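Local coordinates for protein ATPase BagA (Mycobacterium tuberculosis H37Rv, PDB 6BS3) that hydrolyses ATP as one of two subunits of the BagAB complex, whose ATPase activity is required for resistance to nitric oxide and high glycerol, at residues 72-77 against 138-143; 219-224 against 302-307; 177-182 against 187-192; 97-102 against 120-125; 132-137 against 170-175. All blocks are in the same frame, centred on the assembly; numbering follows the deposited sequence.

Contact 1 of 5, residues 72-77 against 138-143; sequences LPYQEL and TGKIKE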
# COMPACT_ATOMS: atom_id res chain seq x y z
N LEU A 72 9.14 -14.28 13.93
CA LEU A 72 8.50 -15.46 14.51
C LEU A 72 8.77 -16.74 13.70
O LEU A 72 8.72 -16.71 12.47
CB LEU A 72 6.97 -15.25 14.64
CG LEU A 72 6.48 -14.12 15.56
CD1 LEU A 72 4.99 -13.95 15.44
CD2 LEU A 72 6.82 -14.39 17.01
N PRO A 73 9.01 -17.89 14.38
CA PRO A 73 9.21 -19.14 13.64
C PRO A 73 7.87 -19.75 13.22
O PRO A 73 6.80 -19.26 13.60
CB PRO A 73 9.95 -20.02 14.66
CG PRO A 73 9.44 -19.55 15.98
CD PRO A 73 9.12 -18.09 15.85
N TYR A 74 7.92 -20.84 12.45
CA TYR A 74 6.70 -21.51 12.01
C TYR A 74 6.14 -22.40 13.14
O TYR A 74 6.31 -23.61 13.12
CB TYR A 74 6.94 -22.27 10.69
CG TYR A 74 5.68 -22.83 10.05
CD1 TYR A 74 4.51 -22.07 9.96
CD2 TYR A 74 5.68 -24.11 9.49
CE1 TYR A 74 3.36 -22.58 9.35
CE2 TYR A 74 4.54 -24.61 8.85
CZ TYR A 74 3.39 -23.85 8.79
OH TYR A 74 2.27 -24.38 8.20
N GLN A 75 5.51 -21.77 14.14
CA GLN A 75 4.91 -22.37 15.34
C GLN A 75 3.84 -21.45 15.86
O GLN A 75 4.00 -20.23 15.76
CB GLN A 75 5.95 -22.50 16.49
CG GLN A 75 7.05 -23.53 16.32
CD GLN A 75 8.15 -23.30 17.34
OE1 GLN A 75 7.93 -23.32 18.56
NE2 GLN A 75 9.38 -23.10 16.86
N GLU A 76 2.79 -22.00 16.50
CA GLU A 76 1.72 -21.20 17.11
C GLU A 76 2.20 -20.84 18.50
O GLU A 76 2.44 -21.73 19.31
CB GLU A 76 0.41 -21.98 17.15
CG GLU A 76 -0.13 -22.28 15.77
CD GLU A 76 -0.98 -23.53 15.66
OE1 GLU A 76 -1.67 -23.89 16.65
OE2 GLU A 76 -0.99 -24.13 14.57
N LEU A 77 2.43 -19.54 18.74
CA LEU A 77 3.01 -19.11 20.02
C LEU A 77 2.22 -18.01 20.65
O LEU A 77 1.72 -17.13 19.93
CB LEU A 77 4.49 -18.63 19.82
CG LEU A 77 5.53 -19.66 19.34
CD1 LEU A 77 6.68 -18.98 18.64
CD2 LEU A 77 6.02 -20.55 20.48
N THR A 138 -4.41 -21.50 2.33
CA THR A 138 -5.82 -21.69 2.71
C THR A 138 -6.01 -23.07 3.37
O THR A 138 -6.89 -23.24 4.21
CB THR A 138 -6.78 -21.51 1.50
OG1 THR A 138 -6.47 -22.50 0.51
CG2 THR A 138 -6.73 -20.10 0.89
N GLY A 139 -5.20 -24.03 2.95
CA GLY A 139 -5.22 -25.39 3.49
C GLY A 139 -4.75 -25.41 4.94
O GLY A 139 -5.34 -26.11 5.76
N LYS A 140 -3.71 -24.63 5.26
CA LYS A 140 -3.18 -24.52 6.62
C LYS A 140 -4.16 -23.75 7.51
O LYS A 140 -4.34 -24.11 8.67
CB LYS A 140 -1.77 -23.86 6.63
CG LYS A 140 -1.16 -23.68 8.03
CD LYS A 140 -0.92 -25.00 8.75
CE LYS A 140 -0.56 -24.80 10.20
NZ LYS A 140 -0.52 -26.09 10.93
N ILE A 141 -4.80 -22.70 6.96
CA ILE A 141 -5.81 -21.89 7.64
C ILE A 141 -6.97 -22.83 8.05
O ILE A 141 -7.35 -22.84 9.21
CB ILE A 141 -6.29 -20.72 6.74
CG1 ILE A 141 -5.19 -19.61 6.64
CG2 ILE A 141 -7.64 -20.14 7.24
CD1 ILE A 141 -5.50 -18.47 5.47
N LYS A 142 -7.45 -23.67 7.11
CA LYS A 142 -8.51 -24.64 7.36
C LYS A 142 -8.14 -25.64 8.48
O LYS A 142 -8.99 -25.98 9.30
CB LYS A 142 -8.89 -25.35 6.06
CG LYS A 142 -10.11 -26.27 6.16
CD LYS A 142 -9.70 -27.71 6.05
CE LYS A 142 -10.87 -28.65 6.10
NZ LYS A 142 -10.40 -30.06 6.11
N GLU A 143 -6.88 -26.09 8.51
CA GLU A 143 -6.36 -27.03 9.52
C GLU A 143 -6.43 -26.41 10.93
O GLU A 143 -6.76 -27.12 11.87
CB GLU A 143 -4.92 -27.48 9.15
CG GLU A 143 -4.34 -28.58 10.05
CD GLU A 143 -3.77 -28.14 11.39
OE1 GLU A 143 -3.20 -27.03 11.46
OE2 GLU A 143 -3.91 -28.91 12.37
O HOH W 1 1.08 -25.02 13.03

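Contact 2 of 5, residues 219-224 against 302-307; sequences ETLEAI and AQQLDA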
# COMPACT_ATOMS: atom_id res chain seq x y z
N GLU A 219 -11.77 0.15 -3.84
CA GLU A 219 -11.28 -1.22 -3.76
C GLU A 219 -12.15 -2.08 -2.88
O GLU A 219 -12.35 -3.25 -3.21
CB GLU A 219 -9.83 -1.26 -3.31
CG GLU A 219 -8.86 -0.72 -4.34
CD GLU A 219 -7.46 -1.28 -4.25
OE1 GLU A 219 -7.22 -2.19 -3.42
OE2 GLU A 219 -6.59 -0.80 -5.00
N THR A 220 -12.68 -1.51 -1.78
CA THR A 220 -13.61 -2.14 -0.85
C THR A 220 -14.89 -2.53 -1.62
O THR A 220 -15.34 -3.67 -1.51
CB THR A 220 -13.90 -1.21 0.36
OG1 THR A 220 -12.69 -1.01 1.08
CG2 THR A 220 -14.93 -1.79 1.33
N LEU A 221 -15.44 -1.59 -2.40
CA LEU A 221 -16.65 -1.81 -3.22
C LEU A 221 -16.44 -2.90 -4.28
O LEU A 221 -17.26 -3.81 -4.39
CB LEU A 221 -17.12 -0.49 -3.86
CG LEU A 221 -17.63 0.61 -2.91
CD1 LEU A 221 -17.81 1.93 -3.65
CD2 LEU A 221 -18.92 0.20 -2.25
N GLU A 222 -15.32 -2.80 -5.04
CA GLU A 222 -14.91 -3.74 -6.08
C GLU A 222 -14.66 -5.14 -5.53
O GLU A 222 -14.97 -6.11 -6.22
CB GLU A 222 -13.66 -3.23 -6.79
CG GLU A 222 -13.92 -2.08 -7.75
CD GLU A 222 -12.70 -1.33 -8.25
OE1 GLU A 222 -12.88 -0.41 -9.08
OE2 GLU A 222 -11.57 -1.66 -7.81
N ALA A 223 -14.08 -5.24 -4.30
CA ALA A 223 -13.82 -6.51 -3.62
C ALA A 223 -15.13 -7.15 -3.15
O ALA A 223 -15.33 -8.33 -3.42
CB ALA A 223 -12.86 -6.34 -2.45
N ILE A 224 -16.03 -6.39 -2.51
CA ILE A 224 -17.36 -6.88 -2.06
C ILE A 224 -18.15 -7.49 -3.23
O ILE A 224 -18.70 -8.58 -3.08
CB ILE A 224 -18.17 -5.78 -1.29
CG1 ILE A 224 -17.58 -5.59 0.12
CG2 ILE A 224 -19.68 -6.10 -1.23
CD1 ILE A 224 -18.08 -4.41 0.92
N ALA A 302 -17.41 8.51 1.99
CA ALA A 302 -18.14 7.60 2.90
C ALA A 302 -19.55 7.27 2.40
O ALA A 302 -19.99 6.13 2.58
CB ALA A 302 -18.22 8.21 4.29
N GLN A 303 -20.24 8.24 1.77
CA GLN A 303 -21.58 8.08 1.19
C GLN A 303 -21.65 6.92 0.17
O GLN A 303 -22.69 6.27 0.06
CB GLN A 303 -22.07 9.41 0.56
CG GLN A 303 -23.49 9.40 -0.00
CD GLN A 303 -24.02 10.79 -0.24
OE1 GLN A 303 -24.91 11.27 0.48
NE2 GLN A 303 -23.50 11.48 -1.25
N GLN A 304 -20.54 6.64 -0.55
CA GLN A 304 -20.46 5.54 -1.53
C GLN A 304 -20.66 4.15 -0.89
O GLN A 304 -21.04 3.21 -1.59
CB GLN A 304 -19.11 5.57 -2.26
CG GLN A 304 -18.91 6.75 -3.22
CD GLN A 304 -17.55 6.63 -3.86
OE1 GLN A 304 -16.55 7.10 -3.32
NE2 GLN A 304 -17.49 5.96 -5.00
N LEU A 305 -20.37 4.02 0.43
CA LEU A 305 -20.52 2.77 1.18
C LEU A 305 -21.99 2.57 1.60
O LEU A 305 -22.39 1.43 1.84
CB LEU A 305 -19.63 2.76 2.44
CG LEU A 305 -18.08 2.85 2.29
CD1 LEU A 305 -17.41 3.02 3.66
CD2 LEU A 305 -17.49 1.63 1.57
N ASP A 306 -22.79 3.66 1.70
CA ASP A 306 -24.21 3.64 2.10
C ASP A 306 -25.07 2.70 1.24
O ASP A 306 -26.08 2.18 1.71
CB ASP A 306 -24.82 5.06 2.12
CG ASP A 306 -24.19 6.04 3.11
OD1 ASP A 306 -23.24 5.63 3.84
OD2 ASP A 306 -24.64 7.21 3.16
N ALA A 307 -24.65 2.47 -0.01
CA ALA A 307 -25.30 1.60 -0.99
C ALA A 307 -25.24 0.12 -0.57
O ALA A 307 -26.14 -0.64 -0.94
CB ALA A 307 -24.64 1.78 -2.35

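Contact 3 of 5, residues 177-182 against 187-192; sequences KAVSDL and PVHAQS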
# COMPACT_ATOMS: atom_id res chain seq x y z
N LYS A 177 -9.71 -22.22 -8.90
CA LYS A 177 -8.63 -21.74 -9.77
C LYS A 177 -7.24 -22.16 -9.28
O LYS A 177 -6.41 -22.53 -10.11
CB LYS A 177 -8.70 -20.22 -10.01
CG LYS A 177 -9.77 -19.79 -11.01
CD LYS A 177 -9.47 -20.17 -12.48
CE LYS A 177 -10.72 -20.19 -13.33
NZ LYS A 177 -10.40 -20.40 -14.77
N ALA A 178 -7.00 -22.13 -7.95
CA ALA A 178 -5.71 -22.53 -7.37
C ALA A 178 -5.36 -24.00 -7.65
O ALA A 178 -4.23 -24.31 -8.01
CB ALA A 178 -5.69 -22.23 -5.88
N VAL A 179 -6.34 -24.90 -7.50
CA VAL A 179 -6.20 -26.35 -7.68
C VAL A 179 -6.04 -26.73 -9.17
O VAL A 179 -5.39 -27.74 -9.47
CB VAL A 179 -7.37 -27.08 -6.96
CG1 VAL A 179 -7.46 -28.55 -7.32
CG2 VAL A 179 -7.26 -26.93 -5.45
N SER A 180 -6.58 -25.91 -10.10
CA SER A 180 -6.54 -26.14 -11.56
C SER A 180 -5.13 -26.31 -12.16
O SER A 180 -4.99 -26.93 -13.21
CB SER A 180 -7.28 -25.02 -12.30
OG SER A 180 -6.49 -23.85 -12.46
N ASP A 181 -4.10 -25.76 -11.50
CA ASP A 181 -2.72 -25.81 -11.96
C ASP A 181 -1.88 -26.81 -11.15
O ASP A 181 -0.65 -26.80 -11.22
CB ASP A 181 -2.10 -24.40 -11.95
CG ASP A 181 -2.85 -23.42 -12.82
OD1 ASP A 181 -2.59 -23.39 -14.05
OD2 ASP A 181 -3.71 -22.68 -12.29
N LEU A 182 -2.57 -27.68 -10.39
CA LEU A 182 -1.93 -28.73 -9.60
C LEU A 182 -2.18 -30.09 -10.25
O LEU A 182 -3.10 -30.23 -11.06
CB LEU A 182 -2.43 -28.72 -8.14
CG LEU A 182 -2.12 -27.50 -7.26
CD1 LEU A 182 -2.40 -27.84 -5.82
CD2 LEU A 182 -0.66 -27.05 -7.38
N PRO A 187 -4.34 -36.71 -2.89
CA PRO A 187 -5.15 -36.30 -1.72
C PRO A 187 -5.58 -34.83 -1.67
O PRO A 187 -6.58 -34.52 -1.03
CB PRO A 187 -4.26 -36.67 -0.54
CG PRO A 187 -2.84 -36.67 -1.09
CD PRO A 187 -2.89 -36.57 -2.59
N VAL A 188 -4.82 -33.93 -2.34
CA VAL A 188 -5.04 -32.48 -2.43
C VAL A 188 -6.45 -32.12 -2.95
O VAL A 188 -7.10 -31.23 -2.37
CB VAL A 188 -3.90 -31.77 -3.23
CG1 VAL A 188 -3.71 -32.38 -4.63
CG2 VAL A 188 -4.09 -30.26 -3.30
N HIS A 189 -6.92 -32.82 -4.01
CA HIS A 189 -8.23 -32.61 -4.64
C HIS A 189 -9.41 -32.95 -3.71
O HIS A 189 -10.50 -32.39 -3.88
CB HIS A 189 -8.31 -33.36 -5.98
CG HIS A 189 -7.51 -32.72 -7.08
ND1 HIS A 189 -8.12 -32.06 -8.13
CD2 HIS A 189 -6.17 -32.64 -7.24
CE1 HIS A 189 -7.14 -31.62 -8.90
NE2 HIS A 189 -5.95 -31.93 -8.40
N ALA A 190 -9.18 -33.83 -2.72
CA ALA A 190 -10.19 -34.21 -1.72
C ALA A 190 -10.27 -33.16 -0.60
O ALA A 190 -11.37 -32.81 -0.17
CB ALA A 190 -9.86 -35.58 -1.14
N GLN A 191 -9.09 -32.64 -0.16
CA GLN A 191 -8.95 -31.63 0.90
C GLN A 191 -9.50 -30.27 0.48
O GLN A 191 -10.02 -29.54 1.32
CB GLN A 191 -7.47 -31.48 1.32
CG GLN A 191 -6.88 -32.72 1.98
CD GLN A 191 -7.21 -32.86 3.45
OE1 GLN A 191 -7.08 -31.91 4.25
NE2 GLN A 191 -7.63 -34.05 3.85
N SER A 192 -9.38 -29.94 -0.82
CA SER A 192 -9.83 -28.69 -1.45
C SER A 192 -11.35 -28.49 -1.35
O SER A 192 -11.81 -27.35 -1.34
CB SER A 192 -9.40 -28.65 -2.91
OG SER A 192 -10.11 -29.58 -3.71

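Contact 4 of 5, residues 97-102 against 120-125; sequences AAFLEY and GAVEFA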
# COMPACT_ATOMS: atom_id res chain seq x y z
N ALA A 97 8.38 -24.00 4.62
CA ALA A 97 8.14 -25.08 5.60
C ALA A 97 6.76 -25.73 5.38
O ALA A 97 6.66 -26.95 5.55
CB ALA A 97 8.27 -24.54 7.02
N ALA A 98 5.73 -24.95 4.96
CA ALA A 98 4.38 -25.47 4.65
C ALA A 98 4.42 -26.39 3.41
O ALA A 98 3.73 -27.41 3.39
CB ALA A 98 3.38 -24.34 4.45
N PHE A 99 5.26 -26.06 2.42
CA PHE A 99 5.44 -26.89 1.22
C PHE A 99 6.10 -28.25 1.55
O PHE A 99 5.64 -29.28 1.04
CB PHE A 99 6.19 -26.13 0.10
CG PHE A 99 6.34 -26.88 -1.20
CD1 PHE A 99 5.25 -27.51 -1.79
CD2 PHE A 99 7.57 -26.96 -1.84
CE1 PHE A 99 5.39 -28.23 -2.99
CE2 PHE A 99 7.71 -27.66 -3.05
CZ PHE A 99 6.62 -28.28 -3.62
N LEU A 100 7.12 -28.26 2.45
CA LEU A 100 7.80 -29.48 2.92
C LEU A 100 6.85 -30.36 3.74
O LEU A 100 6.88 -31.58 3.60
CB LEU A 100 9.06 -29.16 3.76
CG LEU A 100 10.16 -28.30 3.15
CD1 LEU A 100 11.32 -28.18 4.09
CD2 LEU A 100 10.67 -28.88 1.87
N GLU A 101 6.02 -29.74 4.58
CA GLU A 101 4.99 -30.38 5.40
C GLU A 101 4.00 -31.13 4.48
O GLU A 101 3.63 -32.26 4.76
CB GLU A 101 4.22 -29.28 6.15
CG GLU A 101 4.10 -29.43 7.66
CD GLU A 101 3.48 -28.22 8.35
OE1 GLU A 101 2.71 -27.46 7.71
OE2 GLU A 101 3.77 -28.05 9.56
N TYR A 102 3.61 -30.48 3.37
CA TYR A 102 2.68 -30.98 2.36
C TYR A 102 3.29 -32.15 1.59
O TYR A 102 2.65 -33.19 1.50
CB TYR A 102 2.32 -29.80 1.44
CG TYR A 102 1.49 -30.09 0.21
CD1 TYR A 102 0.11 -29.92 0.21
CD2 TYR A 102 2.11 -30.35 -1.02
CE1 TYR A 102 -0.65 -30.08 -0.94
CE2 TYR A 102 1.36 -30.53 -2.18
CZ TYR A 102 -0.02 -30.39 -2.14
OH TYR A 102 -0.76 -30.56 -3.29
N GLY A 120 17.60 -24.09 -2.82
CA GLY A 120 16.62 -23.02 -2.99
C GLY A 120 15.46 -23.34 -3.91
O GLY A 120 14.83 -22.41 -4.44
N ALA A 121 15.13 -24.64 -4.09
CA ALA A 121 14.08 -25.12 -5.00
C ALA A 121 12.66 -25.01 -4.47
O ALA A 121 11.70 -25.09 -5.25
CB ALA A 121 14.38 -26.55 -5.44
N VAL A 122 12.50 -24.82 -3.15
CA VAL A 122 11.18 -24.68 -2.51
C VAL A 122 10.70 -23.25 -2.75
O VAL A 122 9.54 -23.05 -3.11
CB VAL A 122 11.19 -25.09 -1.01
CG1 VAL A 122 9.79 -25.04 -0.41
CG2 VAL A 122 11.80 -26.48 -0.82
N GLU A 123 11.62 -22.26 -2.61
CA GLU A 123 11.42 -20.83 -2.90
C GLU A 123 10.98 -20.69 -4.34
O GLU A 123 10.01 -20.00 -4.62
CB GLU A 123 12.73 -20.04 -2.72
CG GLU A 123 13.12 -19.77 -1.29
CD GLU A 123 14.61 -19.56 -1.06
OE1 GLU A 123 15.16 -18.58 -1.61
OE2 GLU A 123 15.22 -20.38 -0.34
N PHE A 124 11.67 -21.40 -5.26
CA PHE A 124 11.40 -21.42 -6.69
C PHE A 124 10.00 -21.92 -6.99
O PHE A 124 9.21 -21.16 -7.57
CB PHE A 124 12.48 -22.25 -7.42
CG PHE A 124 12.36 -22.26 -8.92
CD1 PHE A 124 12.86 -21.21 -9.69
CD2 PHE A 124 11.76 -23.33 -9.58
CE1 PHE A 124 12.75 -21.22 -11.08
CE2 PHE A 124 11.64 -23.33 -10.97
CZ PHE A 124 12.15 -22.29 -11.71
N ALA A 125 9.66 -23.16 -6.58
CA ALA A 125 8.37 -23.85 -6.78
C ALA A 125 7.18 -23.03 -6.28
O ALA A 125 6.16 -22.94 -6.99
CB ALA A 125 8.38 -25.21 -6.09

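Contact 5 of 5, residues 132-137 against 170-175; sequences LRDVLL and ARFLDV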
# COMPACT_ATOMS: atom_id res chain seq x y z
N LEU A 132 -0.34 -23.13 -6.15
CA LEU A 132 0.22 -24.02 -5.12
C LEU A 132 0.36 -23.24 -3.79
O LEU A 132 -0.02 -23.74 -2.73
CB LEU A 132 1.60 -24.57 -5.56
CG LEU A 132 2.33 -25.46 -4.53
CD1 LEU A 132 1.51 -26.69 -4.19
CD2 LEU A 132 3.71 -25.86 -5.02
N ARG A 133 0.85 -21.99 -3.87
CA ARG A 133 1.00 -21.09 -2.75
C ARG A 133 -0.33 -20.91 -2.01
O ARG A 133 -0.39 -21.19 -0.82
CB ARG A 133 1.54 -19.74 -3.26
CG ARG A 133 2.34 -18.94 -2.25
CD ARG A 133 3.24 -17.96 -2.98
NE ARG A 133 2.46 -17.01 -3.77
CZ ARG A 133 2.75 -16.66 -5.02
NH1 ARG A 133 3.80 -17.18 -5.64
NH2 ARG A 133 1.98 -15.80 -5.67
N ASP A 134 -1.41 -20.54 -2.73
CA ASP A 134 -2.75 -20.34 -2.16
C ASP A 134 -3.37 -21.62 -1.59
O ASP A 134 -4.09 -21.54 -0.60
CB ASP A 134 -3.69 -19.65 -3.18
CG ASP A 134 -3.23 -18.26 -3.63
OD1 ASP A 134 -2.40 -17.64 -2.93
OD2 ASP A 134 -3.71 -17.79 -4.69
N VAL A 135 -3.10 -22.80 -2.21
CA VAL A 135 -3.55 -24.12 -1.74
C VAL A 135 -2.89 -24.41 -0.38
O VAL A 135 -3.58 -24.83 0.55
CB VAL A 135 -3.28 -25.25 -2.79
CG1 VAL A 135 -3.26 -26.65 -2.16
CG2 VAL A 135 -4.28 -25.19 -3.93
N LEU A 136 -1.58 -24.16 -0.26
CA LEU A 136 -0.83 -24.38 0.98
C LEU A 136 -1.34 -23.49 2.10
O LEU A 136 -1.51 -23.97 3.22
CB LEU A 136 0.69 -24.15 0.77
CG LEU A 136 1.40 -25.12 -0.19
CD1 LEU A 136 2.82 -24.64 -0.48
CD2 LEU A 136 1.42 -26.53 0.35
N LEU A 137 -1.58 -22.20 1.80
CA LEU A 137 -2.01 -21.18 2.76
C LEU A 137 -3.43 -21.36 3.25
O LEU A 137 -3.63 -21.38 4.45
CB LEU A 137 -1.79 -19.75 2.22
CG LEU A 137 -0.35 -19.37 1.89
CD1 LEU A 137 -0.28 -18.13 1.02
CD2 LEU A 137 0.49 -19.21 3.15
N ALA A 170 -9.93 -11.97 -3.62
CA ALA A 170 -10.85 -12.84 -4.35
C ALA A 170 -10.13 -14.03 -4.97
O ALA A 170 -10.59 -15.15 -4.78
CB ALA A 170 -11.65 -12.06 -5.40
N ARG A 171 -8.97 -13.80 -5.62
CA ARG A 171 -8.12 -14.84 -6.19
C ARG A 171 -7.54 -15.77 -5.10
O ARG A 171 -7.53 -16.99 -5.28
CB ARG A 171 -6.99 -14.21 -7.04
CG ARG A 171 -5.90 -15.18 -7.56
CD ARG A 171 -6.40 -16.21 -8.57
NE ARG A 171 -7.06 -15.58 -9.72
CZ ARG A 171 -6.47 -15.29 -10.88
NH1 ARG A 171 -5.19 -15.58 -11.07
NH2 ARG A 171 -7.15 -14.70 -11.85
N PHE A 172 -7.11 -15.19 -3.96
CA PHE A 172 -6.59 -15.96 -2.82
C PHE A 172 -7.60 -17.01 -2.31
O PHE A 172 -7.19 -18.10 -1.89
CB PHE A 172 -6.15 -15.02 -1.68
CG PHE A 172 -5.72 -15.71 -0.41
CD1 PHE A 172 -4.52 -16.43 -0.36
CD2 PHE A 172 -6.49 -15.63 0.75
CE1 PHE A 172 -4.12 -17.06 0.83
CE2 PHE A 172 -6.08 -16.26 1.93
CZ PHE A 172 -4.90 -16.97 1.96
N LEU A 173 -8.90 -16.66 -2.33
CA LEU A 173 -9.97 -17.54 -1.85
C LEU A 173 -10.62 -18.35 -2.97
O LEU A 173 -11.59 -19.07 -2.73
CB LEU A 173 -11.01 -16.74 -1.03
CG LEU A 173 -10.43 -15.98 0.18
CD1 LEU A 173 -11.40 -14.95 0.69
CD2 LEU A 173 -9.95 -16.94 1.27
N ASP A 174 -10.06 -18.27 -4.19
CA ASP A 174 -10.57 -19.02 -5.33
C ASP A 174 -9.87 -20.38 -5.40
O ASP A 174 -8.89 -20.58 -6.13
CB ASP A 174 -10.42 -18.19 -6.62
CG ASP A 174 -11.25 -18.65 -7.80
OD1 ASP A 174 -11.78 -19.79 -7.76
OD2 ASP A 174 -11.37 -17.88 -8.77
N VAL A 175 -10.36 -21.32 -4.58
CA VAL A 175 -9.83 -22.69 -4.43
C VAL A 175 -9.89 -23.49 -5.75
O VAL A 175 -8.96 -24.22 -6.05
CB VAL A 175 -10.52 -23.42 -3.23
CG1 VAL A 175 -9.88 -24.78 -2.95
CG2 VAL A 175 -10.48 -22.55 -1.98

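Contact 1 of 5, residues 72-77 against 138-143
Y74 and K140 meet across a wide gap, their CA atoms 11.7 Å apart, between the 72-77 loop and helix 130-146. Y74 is the centre of an inverse gamma turn, and E76 lies just before edge strand 77-82. Only long side chains bridge such a distance. The Y74 ring swings out with CG anti to the backbone N (chi1 -172°). Its OH ends against the aliphatic part of K140, 3.3 Å from CD. The lysine chain bends at chi2 (63°) and carries its ammonium past the hydroxyl toward the acids. Tyrosine and lysine reach out to meet each other, and K140 CE stands neither over the face nor at the edge of the ring. The hydroxyl itself is hydrogen-bonded to E101 OE1 on helix 95-107. K140 NZ makes a salt bridge within its own helix to E143 OE1 at 2.9 Å, from above the carboxylate plane. E76 OE2 stands 4.2 Å from K140 NZ, too far for a salt bridge. One water closes that gap. It donates to E76 OE2 at 2.7 Å and K140 NZ donates to it at 2.8 Å. Y156 OH is hydrogen-bonded to E76 OE1. R147 bridges both acids directly, while K140 reaches E76 only through water. The positive charges probably offset the proximity of the two carboxylates and favour their ionised forms.

Contact 2 of 5, residues 219-224 against 302-307
L221 supplies the close-packed part of this contact. Its CD2 rests on the backbone of the 302-307 segment, 3.7 Å from Q304 O. Its CD1 lies 4.1 Å from Q304 CB, and the two side chains cross at about a right angle. Deeper in, the fit is slacker. L305 CD2 reaches L221 CD2 at 4.3 Å, and T220 CG2 is equally far from L305 CD2. The hydroxyl of T220 turns back to P216 O in its own helix, leaving the methyl for the leucine. On the solvent side is Q304, an exposed residue with an extended chain. The closest approaches are thus to its backbone and CB, while the buried T220-L305 side is looser. The contact joins helix 214-229 to the segment between long helix 278-302 and edge strand 312-316. L308 extends the leucine cluster. T220 also packs on strand 204-210, and L305 on strand 234-242, so both segments cover the central sheet of the P-loop fold.

Contact 3 of 5, residues 177-182 against 187-192
This is a helix-loop-helix connection in the helical part of the ATPase, where a loop joins helix 175-179 to helix 188-200. A type I beta turn from V179 to L182 opens the loop, and only four residues separate the two segments. Backbone hydrogen bonds link D181 to the neighbouring subunit. V179 and H189 lie closest in the backbone, with CA atoms 7.2 Å apart. V179 CG1 sits over one face of the H189 imidazole as a CH-pi contact, 3.7 Å from the ring centroid and 23° off the normal. It is off-centre, with H189 CE1 the closest ring atom. Beside it, L182 CD1 packs on V188 CG2 at 3.9 Å. V135 of helix 130-146 backs both V179 and L182. The imidazole NE2 makes a weak hydrogen bond to A183 O, which helps fix the ring. At the far end V179 CG2 touches S192 CB at 3.7 Å, while S192 OG turns away and donates to H189 O at 2.8 Å.

Contact 4 of 5, residues 97-102 against 120-125
F99 and V122 meet where helices 95-107 and 121-128 cross almost perpendicularly, at 93° with their axes 10.1 Å apart. V122 is the main bump. Its two methyls part, and each enters a different place on the other helix. CG1 goes to the edge of the F99 ring, in its plane, and lies 3.3 Å from CD2. The same methyl also rests 3.8 Å from F99 CB, so it fills the corner between ring edge and stem. CG2 turns to the next residue along and meets L100 CD2 at 3.8 Å. V122 thus sits in the notch between the neighbouring side chains F99 and L100. The phenyl ring reaches out because its CG is anti to the backbone N (chi1 -176°). One turn further on, A125 puts its CB 4.0 Å from F99 CE2, in an oblique approach. Other helices add to the packing. L132 and L136 of helix 130-146 pack on F99, and M116 of helix 110-117 packs on V122. G120, with positive phi, ends helix 110-117 in a Schellman motif and is the N-cap of the next. F124 meets an aromatic ring of the neighbouring subunit edge-to-face, and A121 and A125 pack on its apolar side chains. This is orthogonal helix packing, with a valine knob set between two neighbouring side chains, in the helical part of this ArsA-family ATPase.

Contact 5 of 5, residues 132-137 against 170-175
An acid pointing at the edge of an aromatic ring is the unusual feature here: D134 OD1 lies 3.5 Å from F172 CD1, in the plane of the phenyl. The contact lies between helix 130-146 and the end of short helix 169-172 in this P-loop ATPase. The carboxylate and ring planes are 83° apart, so the acid stands nearly upright to the ring. A ring edge carries slightly positive hydrogens, and an oxygen there is probably weakly favoured. The backbones are close, with D134 and F172 CA atoms 5.9 Å apart. In D134 a chi1 of -61° keeps CG beside the backbone N and aims the carboxylate at the end of the short helix. The other oxygen, OD2, stays 3.9 Å from R171 O. R171 gives no salt bridge: D134 OD2 and R171 NE are 6.4 Å apart, although the charges may still attract weakly. After F172 the chain leaves the helix at L173. D174 is the centre of an inverse gamma turn and the N-cap of helix 175-179; its OD1 accepts a weak hydrogen bond from K177 N. P164 also packs on the F172 ring. One turn along from D134, L137 comes to the same ring at about a right angle, its CB at the edge and 3.8 Å from F172 CE1.

How the contacts relate
Contacts 1, 3, 4 and 5 form one connected group, with helix 130-146 serving both contact 1 and contact 5. Contacts 3 and 5 are closest, their centres 10 Å apart, and V135 CG2 lies 3.8 Å from V179 CG2. Contact 4 joins contact 5 through F99 CE1 and L132 CD2 at 3.5 Å, and contact 1 through A97 CB, 3.6 Å from Y74 CD2. Contact 2 stands apart, on the opposite side of the chain's centre from contact 1, its centre about 24 Å from that of contact 5. It is nearest to the nucleotide, the T220 side chain about 11 Å from ADP. In contact 5 the F172 side chain is about 13 Å from the magnesium ion.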